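Local coordinates for beta-galactosidase (PDB 3OG2), which probably hydrolyses terminal non-reducing beta-D-galactose units from beta-D-galactosides, as a glycoside hydrolase of family 35, at residues G487-L492 / M549-S554; G514-I519 / Q530-S535. All coordinates share one frame; numbering follows the deposited sequence.

In the fold
Followed from the N terminus, the chain leaves strand 481-487 through the turn at 487-492, runs through strands 492-497 and 510-513, and enters the hairpin of strands 518-521 and 527-532. Interaction 2 closes that short hairpin loop, joining 514-519 to 530-535. After strand 538-542 the chain returns along strand 545-551, and interaction 1 closes the longer loop by bringing 549-554 beside 487-492. Interaction 2 is thus nested inside interaction 1. The two touch directly: backbone hydrogen bonds probably link Q490 and E491 with A533. Together they tie the end of the mixed five-stranded sheet to the outer edge of the eight-stranded antiparallel sheet.

Interaction 1. Residues G487-L492 / M549-S554; sequences GGAQEL and MVDRNS. With MAN (alpha-D-mannopyranose), chain B.
G487 and D551 form a parallel beta bridge, and its backbone bonds illustrate how a strand pair can end just as one partner turns into a helix. G487 N donates to V550 O at 3.1 Å, with an N-H...O angle of 153°. On the far side of the bridge G487 O accepts from R552 N, a weak bond at 2.8 Å, while D551 CA brings a C-H to the same oxygen at 3.1 Å.

Side-chain capping follows at once. D551 is the N-cap of helix 552-555: its OD1 takes S554 N at 3.0 Å from above the carboxylate plane and S554 OG at 2.7 Å nearly along the C-O bond. Water 1 joins the other carboxylate oxygen, OD2, weakly to A489 N across the contact, and also accepts from N553 N.

Two opposite charges flank G488 without touching. The R552 chain bends at its third torsion (chi3 -70°), bringing NH1 to 3.5 Å from G488 CA, with G488 N over one face of the guanidinium. A side chain at G488 would clash with this group and with E491, whose OE1 weakly accepts from G488 N. E491 OE2 stays 4.3 Å from R552 NH2, beyond a salt bridge; water 2 donates to OE2 and weakly accepts from R552 NH1. R552 NH2 makes a salt bridge to D449, and E491 OE1 is held by a salt bridge from K451 and a hydrogen bond with H493.

On the glycan side, N553 ND2 donates to O2 of the mannose at 2.9 Å, almost straight at 170°.

Strands 481-487 and 545-551 lie side by side in the mixed five-stranded sheet. Beyond them the type II turn G488-E491 leads into strand 492-497 of the antiparallel sheet, M549 packs on W531 of strand 527-532, and helix 552-555 continues directly from strand 545-551.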
ATOM      1  N   GLY A 487       7.438  -6.629 -28.198  1.00 10.34           N
ATOM      2  CA  GLY A 487       7.239  -8.068 -27.963  1.00 10.04           C
ATOM      3  C   GLY A 487       8.285  -8.566 -26.985  1.00  9.24           C
ATOM      4  O   GLY A 487       9.340  -7.954 -26.823  1.00 10.42           O
ATOM      5  N   GLY A 488       8.040  -9.701 -26.368  1.00 10.70           N
ATOM      6  CA  GLY A 488       9.089 -10.393 -25.612  1.00 10.86           C
ATOM      7  C   GLY A 488      10.190 -10.789 -26.570  1.00 10.69           C
ATOM      8  O   GLY A 488       9.989 -11.035 -27.766  1.00 13.02           O
ATOM      9  N   ALA A 489      11.389 -10.862 -26.036  1.00 13.59           N
ATOM     10  CA  ALA A 489      12.532 -11.242 -26.890  1.00 14.19           C
ATOM     11  C   ALA A 489      12.315 -12.560 -27.629  1.00 13.76           C
ATOM     12  O   ALA A 489      11.771 -13.526 -27.088  1.00 15.69           O
ATOM     13  CB  ALA A 489      13.781 -11.344 -26.033  1.00 17.11           C
ATOM     14  N   GLN A 490      12.764 -12.555 -28.896  1.00 13.29           N
ATOM     15  CA  GLN A 490      12.704 -13.707 -29.805  1.00 15.87           C
ATOM     16  C   GLN A 490      11.275 -13.974 -30.306  1.00 12.97           C
ATOM     17  O   GLN A 490      11.070 -14.975 -31.043  1.00 18.73           O
ATOM     18  CB  GLN A 490      13.298 -14.996 -29.211  1.00 23.05           C
ATOM     19  CG  GLN A 490      14.804 -14.785 -29.016  1.00 41.23           C
ATOM     20  CD  GLN A 490      15.301 -13.831 -30.097  1.00 55.23           C
ATOM     21  OE1 GLN A 490      15.048 -14.055 -31.287  1.00 94.40           O
ATOM     22  NE2 GLN A 490      15.985 -12.768 -29.680  1.00 55.50           N
ATOM     23  N   GLU A 491      10.284 -13.163 -29.959  1.00 11.43           N
ATOM     24  CA  GLU A 491       8.923 -13.352 -30.525  1.00 11.26           C
ATOM     25  C   GLU A 491       8.827 -12.738 -31.903  1.00 10.91           C
ATOM     26  O   GLU A 491       9.269 -11.582 -32.124  1.00 12.39           O
ATOM     27  CB  GLU A 491       7.905 -12.696 -29.622  1.00 12.26           C
ATOM     28  CG  GLU A 491       7.619 -13.360 -28.278  1.00 12.98           C
ATOM     29  CD  GLU A 491       6.812 -12.445 -27.352  1.00 13.39           C
ATOM     30  OE1 GLU A 491       6.235 -11.417 -27.775  1.00 12.67           O
ATOM     31  OE2 GLU A 491       6.788 -12.784 -26.127  1.00 14.98           O
ATOM     32  N   LEU A 492       8.256 -13.476 -32.858  1.00 11.05           N
ATOM     33  CA  LEU A 492       7.934 -12.917 -34.152  1.00 10.33           C
ATOM     34  C   LEU A 492       6.605 -12.190 -34.048  1.00  9.80           C
ATOM     35  O   LEU A 492       5.659 -12.757 -33.497  1.00 11.53           O
ATOM     36  CB  LEU A 492       7.786 -13.985 -35.220  1.00 12.53           C
ATOM     37  CG  LEU A 492       7.408 -13.547 -36.646  1.00 16.07           C
ATOM     38  CD1 LEU A 492       8.521 -12.750 -37.320  1.00 19.91           C
ATOM     39  CD2 LEU A 492       7.094 -14.771 -37.526  1.00 24.25           C
ATOM     40  N   MET A 549       9.922  -0.336 -32.854  1.00  9.51           N
ATOM     41  CA  MET A 549       9.633  -1.736 -32.539  1.00  8.68           C
ATOM     42  C   MET A 549      10.687  -2.223 -31.559  1.00  9.14           C
ATOM     43  O   MET A 549      11.856  -2.335 -31.984  1.00 10.51           O
ATOM     44  CB  MET A 549       9.656  -2.539 -33.822  1.00  9.65           C
ATOM     45  CG  MET A 549       8.430  -2.258 -34.722  1.00 12.45           C
ATOM     46  SD  MET A 549       8.770  -2.761 -36.435  1.00 13.12           S
ATOM     47  CE  MET A 549       9.473  -1.233 -37.025  1.00 12.77           C
ATOM     48  N   VAL A 550      10.328  -2.511 -30.326  1.00  9.07           N
ATOM     49  CA  VAL A 550      11.301  -2.843 -29.307  1.00  8.89           C
ATOM     50  C   VAL A 550      10.946  -4.155 -28.604  1.00  8.71           C
ATOM     51  O   VAL A 550       9.829  -4.664 -28.740  1.00 10.14           O
ATOM     52  CB  VAL A 550      11.404  -1.712 -28.253  1.00  9.57           C
ATOM     53  CG1 VAL A 550      11.900  -0.430 -28.924  1.00 12.45           C
ATOM     54  CG2 VAL A 550      10.078  -1.476 -27.534  1.00 11.01           C
ATOM     55  N   ASP A 551      11.914  -4.684 -27.829  1.00  9.35           N
ATOM     56  CA  ASP A 551      11.520  -5.815 -26.985  1.00  9.65           C
ATOM     57  C   ASP A 551      10.975  -5.274 -25.678  1.00  8.91           C
ATOM     58  O   ASP A 551      11.076  -4.095 -25.279  1.00 10.40           O
ATOM     59  CB  ASP A 551      12.667  -6.784 -26.803  1.00 10.88           C
ATOM     60  CG  ASP A 551      13.804  -6.262 -25.961  1.00 14.27           C
ATOM     61  OD1 ASP A 551      13.929  -5.030 -25.765  1.00 18.66           O
ATOM     62  OD2 ASP A 551      14.615  -7.128 -25.558  1.00 23.64           O
ATOM     63  N   ARG A 552      10.344  -6.186 -24.918  1.00  9.55           N
ATOM     64  CA  ARG A 552       9.702  -5.804 -23.656  1.00  9.22           C
ATOM     65  C   ARG A 552      10.668  -5.159 -22.700  1.00  8.64           C
ATOM     66  O   ARG A 552      10.355  -4.165 -22.054  1.00  9.50           O
ATOM     67  CB  ARG A 552       9.150  -7.081 -22.982  1.00 11.28           C
ATOM     68  CG  ARG A 552       8.444  -6.731 -21.693  1.00 12.23           C
ATOM     69  CD  ARG A 552       8.164  -8.012 -20.874  1.00 17.55           C
ATOM     70  NE  ARG A 552       7.145  -8.859 -21.498  1.00 17.20           N
ATOM     71  CZ  ARG A 552       7.231 -10.030 -22.085  1.00 17.90           C
ATOM     72  NH1 ARG A 552       8.384 -10.735 -22.216  1.00 29.90           N
ATOM     73  NH2 ARG A 552       6.106 -10.537 -22.557  1.00 18.71           N
ATOM     74  N   ASN A 553      11.871  -5.737 -22.563  1.00  9.94           N
ATOM     75  CA  ASN A 553      12.797  -5.190 -21.581  1.00  9.70           C
ATOM     76  C   ASN A 553      13.273  -3.803 -21.996  1.00  9.75           C
ATOM     77  O   ASN A 553      13.559  -3.023 -21.086  1.00 11.82           O
ATOM     78  CB  ASN A 553      13.976  -6.148 -21.377  1.00 11.08           C
ATOM     79  CG  ASN A 553      13.493  -7.376 -20.645  1.00 10.60           C
ATOM     80  OD1 ASN A 553      12.933  -8.304 -21.231  1.00 15.27           O
ATOM     81  ND2 ASN A 553      13.734  -7.429 -19.338  1.00 11.26           N
ATOM     82  N   SER A 554      13.324  -3.492 -23.283  1.00  9.65           N
ATOM     83  CA  SER A 554      13.590  -2.091 -23.664  1.00  9.67           C
ATOM     84  C   SER A 554      12.376  -1.224 -23.367  1.00  9.07           C
ATOM     85  O   SER A 554      12.535  -0.083 -22.882  1.00  9.99           O
ATOM     86  CB  SER A 554      13.886  -2.036 -25.156  1.00 10.03           C
ATOM     87  OG  SER A 554      15.104  -2.681 -25.396  1.00 14.06           O
TER
HETATM   88  C1  MAN B   4      14.579 -10.105 -16.447  1.00 10.14           C
HETATM   89  C2  MAN B   4      13.321 -10.673 -17.089  1.00  9.51           C
HETATM   90  C3  MAN B   4      13.759 -11.775 -18.085  1.00 10.54           C
HETATM   91  C4  MAN B   4      14.729 -11.165 -19.128  1.00 11.80           C
HETATM   92  C5  MAN B   4      15.955 -10.596 -18.377  1.00 12.71           C
HETATM   93  C6  MAN B   4      16.876  -9.875 -19.368  1.00 14.31           C
HETATM   94  O2  MAN B   4      12.653  -9.625 -17.773  1.00 10.19           O
HETATM   95  O3  MAN B   4      12.551 -12.194 -18.786  1.00 10.96           O
HETATM   96  O4  MAN B   4      15.159 -12.200 -19.987  1.00 14.40           O
HETATM   97  O5  MAN B   4      15.480  -9.621 -17.442  1.00 11.13           O
HETATM   98  O6  MAN B   4      18.084  -9.489 -18.694  1.00 22.44           O
HETATM   99  O   HOH W   1      12.506  -8.437 -23.925  1.00 17.02           O
HETATM  100  O   HOH W   2       8.235 -13.632 -24.009  1.00 28.56           O

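Interaction 2. Residues G514-I519 / Q530-S535; sequences GSNVTI and QWTASS
The carbonyl oxygen of Q530 takes one firm hydrogen bond and two lesser contacts, an example of a backbone acceptor used more than once. T518 N donates to it at 2.9 Å in the carbonyl plane, V517 CA offers a C-H at 3.3 Å, and water 3 adds a weak bond while also donating to N516 O. Returning the pairing, Q530 N donates to T518 O at 3.0 Å, which makes T518 and Q530 a hydrogen-bonded antiparallel pair.

Two residues further along, the backbone partnership passes to a side chain. With CG anti to the backbone N (chi1 174°), the N516 amide extends across to the other segment, where OD1 receives T532 N at 2.7 Å. The N-H points almost straight at OD1 (177°), but the donor is tilted 20° from the amide's carbonyl plane. Water 4 joins ND2, weakly, to T532 OG1, which lies 2.6 Å from the water O. With an alanine here, T532 N would probably be left without this partner and the strand end would be less firmly fixed.

Side chains add to the pairing: V517 CB rests 4.2 Å from W531 CB, while on the face that T518 and Q530 share the two lie alongside each other, T518 OG1 being 3.6 Å from Q530 CB. Water 5 bridges that hydroxyl and Q530 OE1, at 2.8 Å from OE1; the NE2 end of the same amide donates to E494 on the next strand, 492-497.

This is a beta hairpin, strands 518-521 and 527-532, lying at one outer edge of the eight-stranded antiparallel sheet in beta-galactosidase domain 2, where an asparagine side chain extends the hydrogen bonding past the last backbone pair.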
ATOM      1  N   GLY A 514      17.662  -0.883 -37.864  1.00 15.33           N
ATOM      2  CA  GLY A 514      17.471  -2.320 -37.674  1.00 17.26           C
ATOM      3  C   GLY A 514      17.638  -3.102 -38.962  1.00 16.67           C
ATOM      4  O   GLY A 514      17.468  -2.564 -40.060  1.00 22.04           O
ATOM      5  N   SER A 515      17.964  -4.373 -38.835  1.00 18.02           N
ATOM      6  CA  SER A 515      18.113  -5.146 -40.063  1.00 20.28           C
ATOM      7  C   SER A 515      17.232  -6.368 -40.023  1.00 19.00           C
ATOM      8  O   SER A 515      17.438  -7.308 -40.805  1.00 23.38           O
ATOM      9  CB  SER A 515      19.562  -5.588 -40.283  1.00 23.55           C
ATOM     10  OG  SER A 515      20.091  -6.125 -39.101  1.00 33.79           O
ATOM     11  N   ASN A 516      16.287  -6.340 -39.097  1.00 19.43           N
ATOM     12  CA  ASN A 516      15.458  -7.537 -38.941  1.00 18.71           C
ATOM     13  C   ASN A 516      14.104  -7.326 -39.550  1.00 16.98           C
ATOM     14  O   ASN A 516      13.495  -8.213 -40.124  1.00 21.62           O
ATOM     15  CB  ASN A 516      15.429  -7.795 -37.431  1.00 27.83           C
ATOM     16  CG  ASN A 516      14.476  -8.918 -37.217  1.00 27.96           C
ATOM     17  OD1 ASN A 516      13.310  -8.638 -36.960  1.00 36.61           O
ATOM     18  ND2 ASN A 516      15.047 -10.110 -37.387  1.00 34.12           N
ATOM     19  N   VAL A 517      13.527  -6.175 -39.487  1.00 15.28           N
ATOM     20  CA  VAL A 517      12.165  -5.946 -39.973  1.00 16.80           C
ATOM     21  C   VAL A 517      12.062  -6.184 -41.478  1.00 18.87           C
ATOM     22  O   VAL A 517      12.926  -5.807 -42.284  1.00 19.98           O
ATOM     23  CB  VAL A 517      11.730  -4.518 -39.536  1.00 18.24           C
ATOM     24  CG1 VAL A 517      12.703  -3.462 -40.029  1.00 20.22           C
ATOM     25  CG2 VAL A 517      10.310  -4.255 -40.047  1.00 21.78           C
ATOM     26  N   THR A 518      10.974  -6.837 -41.896  1.00 21.21           N
ATOM     27  CA  THR A 518      10.672  -6.951 -43.318  1.00 22.89           C
ATOM     28  C   THR A 518       9.365  -6.246 -43.619  1.00 23.97           C
ATOM     29  O   THR A 518       8.461  -6.159 -42.769  1.00 28.78           O
ATOM     30  CB  THR A 518      10.561  -8.401 -43.799  1.00 26.33           C
ATOM     31  OG1 THR A 518       9.475  -8.973 -43.107  1.00 31.85           O
ATOM     32  CG2 THR A 518      11.792  -9.231 -43.431  1.00 27.16           C
ATOM     33  N   ILE A 519       9.226  -5.808 -44.872  1.00 19.50           N
ATOM     34  CA  ILE A 519       8.117  -4.967 -45.220  1.00 19.41           C
ATOM     35  C   ILE A 519       7.583  -5.428 -46.553  1.00 18.99           C
ATOM     36  O   ILE A 519       8.348  -5.536 -47.502  1.00 21.14           O
ATOM     37  CB  ILE A 519       8.534  -3.478 -45.337  1.00 20.05           C
ATOM     38  CG1 ILE A 519       9.196  -2.895 -44.107  1.00 23.31           C
ATOM     39  CG2 ILE A 519       7.292  -2.685 -45.723  1.00 25.32           C
ATOM     40  CD1 ILE A 519      10.014  -1.669 -44.331  1.00 29.71           C
ATOM     41  N   GLN A 530       6.823  -7.382 -40.564  1.00 12.61           N
ATOM     42  CA  GLN A 530       7.131  -8.473 -39.668  1.00 12.75           C
ATOM     43  C   GLN A 530       8.472  -8.190 -38.989  1.00 15.02           C
ATOM     44  O   GLN A 530       9.403  -7.673 -39.626  1.00 18.87           O
ATOM     45  CB  GLN A 530       7.210  -9.775 -40.476  1.00 19.48           C
ATOM     46  CG  GLN A 530       6.915 -10.997 -39.650  1.00 23.33           C
ATOM     47  CD  GLN A 530       6.727 -12.190 -40.569  1.00 21.92           C
ATOM     48  OE1 GLN A 530       7.765 -12.641 -41.001  1.00 24.69           O
ATOM     49  NE2 GLN A 530       5.520 -12.613 -40.801  1.00 15.60           N
ATOM     50  N   TRP A 531       8.616  -8.547 -37.713  1.00 14.45           N
ATOM     51  CA  TRP A 531       9.881  -8.297 -37.070  1.00 14.08           C
ATOM     52  C   TRP A 531       9.992  -9.294 -35.924  1.00 11.93           C
ATOM     53  O   TRP A 531       8.946  -9.749 -35.420  1.00 13.09           O
ATOM     54  CB  TRP A 531       9.940  -6.856 -36.565  1.00 19.21           C
ATOM     55  CG  TRP A 531       8.720  -6.434 -35.737  1.00 24.25           C
ATOM     56  CD1 TRP A 531       7.393  -6.243 -36.007  1.00 24.31           C
ATOM     57  CD2 TRP A 531       8.767  -6.127 -34.338  1.00 18.31           C
ATOM     58  NE1 TRP A 531       6.679  -5.842 -34.876  1.00 19.25           N
ATOM     59  CE2 TRP A 531       7.463  -5.754 -33.833  1.00 18.25           C
ATOM     60  CE3 TRP A 531       9.877  -6.122 -33.429  1.00 19.00           C
ATOM     61  CZ2 TRP A 531       7.204  -5.396 -32.514  1.00 13.55           C
ATOM     62  CZ3 TRP A 531       9.586  -5.771 -32.152  1.00 17.42           C
ATOM     63  CH2 TRP A 531       8.328  -5.419 -31.710  1.00 16.59           C
ATOM     64  N   THR A 532      11.209  -9.609 -35.535  1.00 14.54           N
ATOM     65  CA  THR A 532      11.402 -10.462 -34.365  1.00 14.54           C
ATOM     66  C   THR A 532      12.023  -9.629 -33.260  1.00 13.87           C
ATOM     67  O   THR A 532      13.081  -9.027 -33.471  1.00 17.65           O
ATOM     68  CB  THR A 532      12.310 -11.661 -34.726  1.00 17.89           C
ATOM     69  OG1 THR A 532      11.606 -12.466 -35.684  1.00 20.79           O
ATOM     70  CG2 THR A 532      12.561 -12.523 -33.500  1.00 17.20           C
ATOM     71  N   ALA A 533      11.341  -9.542 -32.122  1.00 11.00           N
ATOM     72  CA  ALA A 533      11.799  -8.634 -31.069  1.00 10.46           C
ATOM     73  C   ALA A 533      13.135  -9.087 -30.498  1.00 11.58           C
ATOM     74  O   ALA A 533      13.448 -10.273 -30.336  1.00 13.39           O
ATOM     75  CB  ALA A 533      10.705  -8.602 -30.015  1.00 13.28           C
ATOM     76  N   SER A 534      13.956  -8.059 -30.194  1.00 12.19           N
ATOM     77  CA  SER A 534      15.288  -8.330 -29.660  1.00 12.72           C
ATOM     78  C   SER A 534      15.753  -7.076 -28.979  1.00 13.24           C
ATOM     79  O   SER A 534      15.042  -6.084 -28.975  1.00 13.27           O
ATOM     80  CB  SER A 534      16.290  -8.731 -30.752  1.00 14.12           C
ATOM     81  OG  SER A 534      16.651  -7.576 -31.520  1.00 14.35           O
ATOM     82  N   SER A 535      16.970  -7.097 -28.438  1.00 14.80           N
ATOM     83  CA  SER A 535      17.461  -5.870 -27.793  1.00 15.30           C
ATOM     84  C   SER A 535      17.812  -4.802 -28.797  1.00 13.60           C
ATOM     85  O   SER A 535      18.123  -3.671 -28.401  1.00 16.86           O
ATOM     86  CB  SER A 535      18.683  -6.232 -26.948  1.00 20.12           C
ATOM     87  OG  SER A 535      19.619  -6.800 -27.838  1.00 25.94           O
TER
HETATM   88  O   HOH W   3      11.394 -10.160 -39.714  1.00 31.91           O
HETATM   89  O   HOH W   4      12.231 -11.701 -38.068  1.00 44.44           O
HETATM   90  O   HOH W   5      10.304 -11.494 -41.348  1.00 45.17           O